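Local coordinates for protein probable oxidoreductase (Mycobacterium abscessus, PDB 4EYE) that probably works as a quinone-reductase-like oxidoreductase of the medium-chain dehydrogenase family, though its substrate is not established, at residues V50-D64 against G83-E95. Sequence-based numbering, arbitrary orientation.
Sequences VVVVDVKAAGVCFPD and GIETAGVVRSAPE
Asp54 and Arg91 meet side-on across two antiparallel strands: Arg91 NE gives a nearly straight bond (166°) to Asp54 OD1 at 2.9 Å, and Arg91 NH2 reaches Asp54 OD2, also at 2.9 Å. Both oxygens use their syn lone pairs, but the two planes are turned 40° apart, so OD1 lies at the guanidinium edge while OD2 sits out of its plane. Arg91 gets there by bending at chi3 (-71°). Next along, Asp54 and Val89 exchange backbone bonds. Two classic beta bulges flank this pair: Arg91 and Ser92 face Val52, and Lys56 and Ala57 both donate to Ala87 O, with Lys56 N at 2.8 Å. Gly88 CA comes within 3.1 Å of Asp54 O, a CA-H...O contact. Val55 CG2 meets Thr86 CG2 at 3.9 Å, the side chains crossing at about a right angle beside Val118. The bulges coincide with corners at Lys56 and Arg91, consistent with their helping to bend the strands within the GroES-like domain. Beyond Gly59, two buried carboxylates are satisfied separately: Glu85 by Lys337 and the Ala142 amide; Asp64 by Cys61 N, 2.9 Å from OD2 and above the carboxylate plane, by waters, and by a weak bond from Ile84 N to OD1.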
loop_
_atom_site.group_PDB
_atom_site.type_symbol
_atom_site.label_atom_id
_atom_site.label_comp_id
_atom_site.label_asym_id
_atom_site.label_seq_id
_atom_site.Cartn_x
_atom_site.Cartn_y
_atom_site.Cartn_z
ATOM N N VAL A 50 -15.306 17.142 10.268
ATOM C CA VAL A 50 -14.747 16.625 9.025
ATOM C C VAL A 50 -13.704 17.562 8.437
ATOM O O VAL A 50 -13.707 18.766 8.676
ATOM C CB VAL A 50 -15.795 16.290 7.928
ATOM C CG1 VAL A 50 -16.677 15.126 8.348
ATOM C CG2 VAL A 50 -16.643 17.476 7.595
ATOM N N VAL A 51 -12.764 16.960 7.739
ATOM C CA VAL A 51 -11.737 17.683 7.023
ATOM C C VAL A 51 -12.027 17.377 5.582
ATOM O O VAL A 51 -12.122 16.211 5.197
ATOM C CB VAL A 51 -10.324 17.204 7.358
ATOM C CG1 VAL A 51 -9.304 17.995 6.535
ATOM C CG2 VAL A 51 -10.070 17.307 8.860
ATOM N N VAL A 52 -12.196 18.419 4.781
ATOM C CA VAL A 52 -12.399 18.254 3.352
ATOM C C VAL A 52 -11.060 18.537 2.694
ATOM O O VAL A 52 -10.441 19.560 2.975
ATOM C CB VAL A 52 -13.491 19.214 2.830
ATOM C CG1 VAL A 52 -13.596 19.126 1.316
ATOM C CG2 VAL A 52 -14.835 18.931 3.539
ATOM N N VAL A 53 -10.641 17.615 1.834
ATOM C CA VAL A 53 -9.353 17.669 1.096
ATOM C C VAL A 53 -9.666 17.781 -0.391
ATOM O O VAL A 53 -10.466 16.988 -0.920
ATOM C CB VAL A 53 -8.506 16.394 1.322
ATOM C CG1 VAL A 53 -7.164 16.469 0.588
ATOM C CG2 VAL A 53 -8.194 16.169 2.807
ATOM N N ASP A 54 -9.029 18.754 -1.061
ATOM C CA ASP A 54 -8.957 18.793 -2.501
ATOM C C ASP A 54 -7.924 17.765 -2.984
ATOM O O ASP A 54 -6.716 17.900 -2.755
ATOM C CB ASP A 54 -8.567 20.203 -3.046
ATOM C CG ASP A 54 -9.692 21.212 -2.894
ATOM O OD1 ASP A 54 -10.781 20.880 -2.384
ATOM O OD2 ASP A 54 -9.515 22.380 -3.257
ATOM N N VAL A 55 -8.415 16.750 -3.683
ATOM C CA VAL A 55 -7.592 15.583 -4.025
ATOM C C VAL A 55 -6.694 15.962 -5.188
ATOM O O VAL A 55 -7.203 16.394 -6.234
ATOM C CB VAL A 55 -8.476 14.349 -4.370
ATOM C CG1 VAL A 55 -7.643 13.147 -4.813
ATOM C CG2 VAL A 55 -9.351 13.970 -3.166
ATOM N N LYS A 56 -5.381 15.789 -5.008
ATOM C CA LYS A 56 -4.416 15.901 -6.106
ATOM C C LYS A 56 -3.926 14.569 -6.629
ATOM O O LYS A 56 -3.453 14.481 -7.733
ATOM C CB LYS A 56 -3.204 16.775 -5.673
ATOM C CG LYS A 56 -3.645 18.149 -5.112
ATOM C CD LYS A 56 -4.197 19.047 -6.227
ATOM C CE LYS A 56 -4.849 20.316 -5.664
ATOM N NZ LYS A 56 -5.551 21.039 -6.747
ATOM N N ALA A 57 -3.941 13.529 -5.790
ATOM C CA ALA A 57 -3.621 12.222 -6.253
ATOM C C ALA A 57 -4.452 11.208 -5.413
ATOM O O ALA A 57 -4.518 11.327 -4.198
ATOM C CB ALA A 57 -2.102 11.976 -6.159
ATOM N N ALA A 58 -5.093 10.280 -6.078
ATOM C CA ALA A 58 -5.850 9.183 -5.430
ATOM C C ALA A 58 -5.142 7.882 -5.700
ATOM O O ALA A 58 -4.936 7.501 -6.860
ATOM C CB ALA A 58 -7.275 9.107 -5.996
ATOM N N GLY A 59 -4.788 7.165 -4.659
ATOM C CA GLY A 59 -4.134 5.889 -4.856
ATOM C C GLY A 59 -5.072 4.829 -5.384
ATOM O O GLY A 59 -6.247 4.797 -5.023
ATOM N N VAL A 60 -4.547 3.968 -6.245
ATOM C CA VAL A 60 -5.202 2.724 -6.636
ATOM C C VAL A 60 -4.551 1.610 -5.790
ATOM O O VAL A 60 -3.294 1.463 -5.740
ATOM C CB VAL A 60 -5.056 2.494 -8.149
ATOM C CG1 VAL A 60 -5.685 1.162 -8.601
ATOM C CG2 VAL A 60 -5.717 3.677 -8.895
ATOM N N CYS A 61 -5.368 0.881 -5.046
ATOM C CA CYS A 61 -4.870 -0.258 -4.275
ATOM C C CYS A 61 -5.768 -1.502 -4.502
ATOM O O CYS A 61 -6.906 -1.392 -5.023
ATOM C CB CYS A 61 -4.810 0.096 -2.803
ATOM S SG CYS A 61 -6.423 0.267 -1.984
ATOM N N PHE A 62 -5.272 -2.650 -4.059
ATOM C CA PHE A 62 -5.967 -3.905 -4.251
ATOM C C PHE A 62 -7.360 -3.909 -3.604
ATOM O O PHE A 62 -8.302 -4.363 -4.223
ATOM C CB PHE A 62 -5.107 -5.102 -3.779
ATOM C CG PHE A 62 -5.593 -6.434 -4.309
ATOM C CD1 PHE A 62 -5.567 -6.708 -5.649
ATOM C CD2 PHE A 62 -6.093 -7.394 -3.454
ATOM C CE1 PHE A 62 -6.044 -7.931 -6.149
ATOM C CE2 PHE A 62 -6.538 -8.626 -3.935
ATOM C CZ PHE A 62 -6.516 -8.888 -5.286
ATOM N N PRO A 63 -7.512 -3.362 -2.389
ATOM C CA PRO A 63 -8.883 -3.295 -1.830
ATOM C C PRO A 63 -9.882 -2.533 -2.694
ATOM O O PRO A 63 -11.034 -2.970 -2.836
ATOM C CB PRO A 63 -8.683 -2.604 -0.485
ATOM C CG PRO A 63 -7.298 -3.029 -0.066
ATOM C CD PRO A 63 -6.498 -3.051 -1.365
ATOM N N ASP A 64 -9.437 -1.451 -3.335
ATOM C CA ASP A 64 -10.310 -0.679 -4.222
ATOM C C ASP A 64 -10.864 -1.580 -5.290
ATOM O O ASP A 64 -12.071 -1.631 -5.538
ATOM C CB ASP A 64 -9.612 0.486 -4.955
ATOM C CG ASP A 64 -8.940 1.476 -4.052
ATOM O OD1 ASP A 64 -9.399 1.737 -2.899
ATOM O OD2 ASP A 64 -7.967 2.116 -4.558
ATOM N N GLY A 83 -12.049 4.153 -3.440
ATOM C CA GLY A 83 -10.741 4.799 -3.224
ATOM C C GLY A 83 -10.506 5.090 -1.771
ATOM O O GLY A 83 -11.263 5.889 -1.137
ATOM N N ILE A 84 -9.494 4.436 -1.230
ATOM C CA ILE A 84 -9.185 4.535 0.170
ATOM C C ILE A 84 -8.160 5.613 0.470
ATOM O O ILE A 84 -8.161 6.142 1.561
ATOM C CB ILE A 84 -8.662 3.204 0.713
ATOM C CG1 ILE A 84 -9.782 2.144 0.725
ATOM C CG2 ILE A 84 -7.968 3.444 2.051
ATOM C CD1 ILE A 84 -9.316 0.778 1.296
ATOM N N GLU A 85 -7.286 5.908 -0.458
ATOM C CA GLU A 85 -6.075 6.697 -0.201
ATOM C C GLU A 85 -6.103 7.954 -1.037
ATOM O O GLU A 85 -6.241 7.841 -2.252
ATOM C CB GLU A 85 -4.846 5.947 -0.740
ATOM C CG GLU A 85 -4.494 4.658 -0.153
ATOM C CD GLU A 85 -3.385 4.005 -0.950
ATOM O OE1 GLU A 85 -3.659 3.648 -2.153
ATOM O OE2 GLU A 85 -2.287 3.850 -0.380
ATOM N N THR A 86 -5.910 9.110 -0.407
ATOM C CA THR A 86 -5.791 10.419 -1.121
ATOM C C THR A 86 -4.693 11.281 -0.550
ATOM O O THR A 86 -4.309 11.144 0.641
ATOM C CB THR A 86 -7.107 11.237 -1.101
ATOM O OG1 THR A 86 -7.569 11.456 0.240
ATOM C CG2 THR A 86 -8.235 10.499 -1.929
ATOM N N ALA A 87 -4.189 12.187 -1.386
ATOM C CA ALA A 87 -3.314 13.220 -0.964
ATOM C C ALA A 87 -3.686 14.492 -1.727
ATOM O O ALA A 87 -4.060 14.447 -2.912
ATOM C CB ALA A 87 -1.848 12.834 -1.196
ATOM N N GLY A 88 -3.617 15.624 -1.034
ATOM C CA GLY A 88 -3.942 16.901 -1.647
ATOM C C GLY A 88 -3.808 18.061 -0.659
ATOM O O GLY A 88 -2.869 18.070 0.135
ATOM N N VAL A 89 -4.762 18.995 -0.706
ATOM C CA VAL A 89 -4.659 20.240 0.043
ATOM C C VAL A 89 -5.937 20.392 0.814
ATOM O O VAL A 89 -7.042 20.225 0.284
ATOM C CB VAL A 89 -4.413 21.471 -0.906
ATOM C CG1 VAL A 89 -4.391 22.792 -0.158
ATOM C CG2 VAL A 89 -3.088 21.327 -1.625
ATOM N N VAL A 90 -5.803 20.680 2.085
ATOM C CA VAL A 90 -6.975 20.888 2.910
ATOM C C VAL A 90 -7.745 22.114 2.436
ATOM O O VAL A 90 -7.151 23.172 2.280
ATOM C CB VAL A 90 -6.583 21.110 4.361
ATOM C CG1 VAL A 90 -7.782 21.605 5.178
ATOM C CG2 VAL A 90 -5.948 19.821 4.968
ATOM N N ARG A 91 -9.060 21.953 2.259
ATOM C CA ARG A 91 -10.025 23.023 1.998
ATOM C C ARG A 91 -10.703 23.513 3.300
ATOM O O ARG A 91 -10.741 24.703 3.552
ATOM C CB ARG A 91 -11.097 22.535 1.053
ATOM C CG ARG A 91 -12.208 23.537 0.758
ATOM C CD ARG A 91 -13.110 23.094 -0.371
ATOM N NE ARG A 91 -12.432 23.152 -1.668
ATOM C CZ ARG A 91 -12.362 24.245 -2.447
ATOM N NH1 ARG A 91 -12.936 25.395 -2.089
ATOM N NH2 ARG A 91 -11.735 24.178 -3.604
ATOM N N SER A 92 -11.182 22.601 4.144
ATOM C CA SER A 92 -11.708 22.956 5.454
ATOM C C SER A 92 -11.347 21.892 6.505
ATOM O O SER A 92 -11.077 20.702 6.171
ATOM C CB SER A 92 -13.224 23.146 5.416
ATOM O OG SER A 92 -13.905 21.950 5.026
ATOM N N ALA A 93 -11.350 22.344 7.757
ATOM C CA ALA A 93 -10.993 21.515 8.900
ATOM C C ALA A 93 -11.516 22.184 10.187
ATOM O O ALA A 93 -11.604 23.410 10.255
ATOM C CB ALA A 93 -9.497 21.308 8.973
ATOM N N PRO A 94 -11.878 21.381 11.201
ATOM C CA PRO A 94 -12.380 21.968 12.443
ATOM C C PRO A 94 -11.320 22.694 13.266
ATOM O O PRO A 94 -10.121 22.366 13.196
ATOM C CB PRO A 94 -12.862 20.747 13.261
ATOM C CG PRO A 94 -12.766 19.578 12.365
ATOM C CD PRO A 94 -11.730 19.932 11.320
ATOM N N GLU A 95 -11.797 23.645 14.083
ATOM C CA GLU A 95 -10.979 24.354 15.067
ATOM C C GLU A 95 -10.394 23.353 16.026
ATOM O O GLU A 95 -11.069 22.418 16.473
ATOM C CB GLU A 95 -11.840 25.351 15.855
ATOM C CG GLU A 95 -12.503 26.419 15.009
ATOM C CD GLU A 95 -11.493 27.170 14.203
ATOM O OE1 GLU A 95 -10.667 27.870 14.825
ATOM O OE2 GLU A 95 -11.518 27.045 12.961
HETATM O O HOH W 1 -14.775 20.878 7.365
HETATM O O HOH W 2 -8.210 6.531 -3.654
HETATM O O HOH W 3 -6.821 3.490 -2.527
HETATM O O HOH W 4 -12.273 1.668 -2.273
#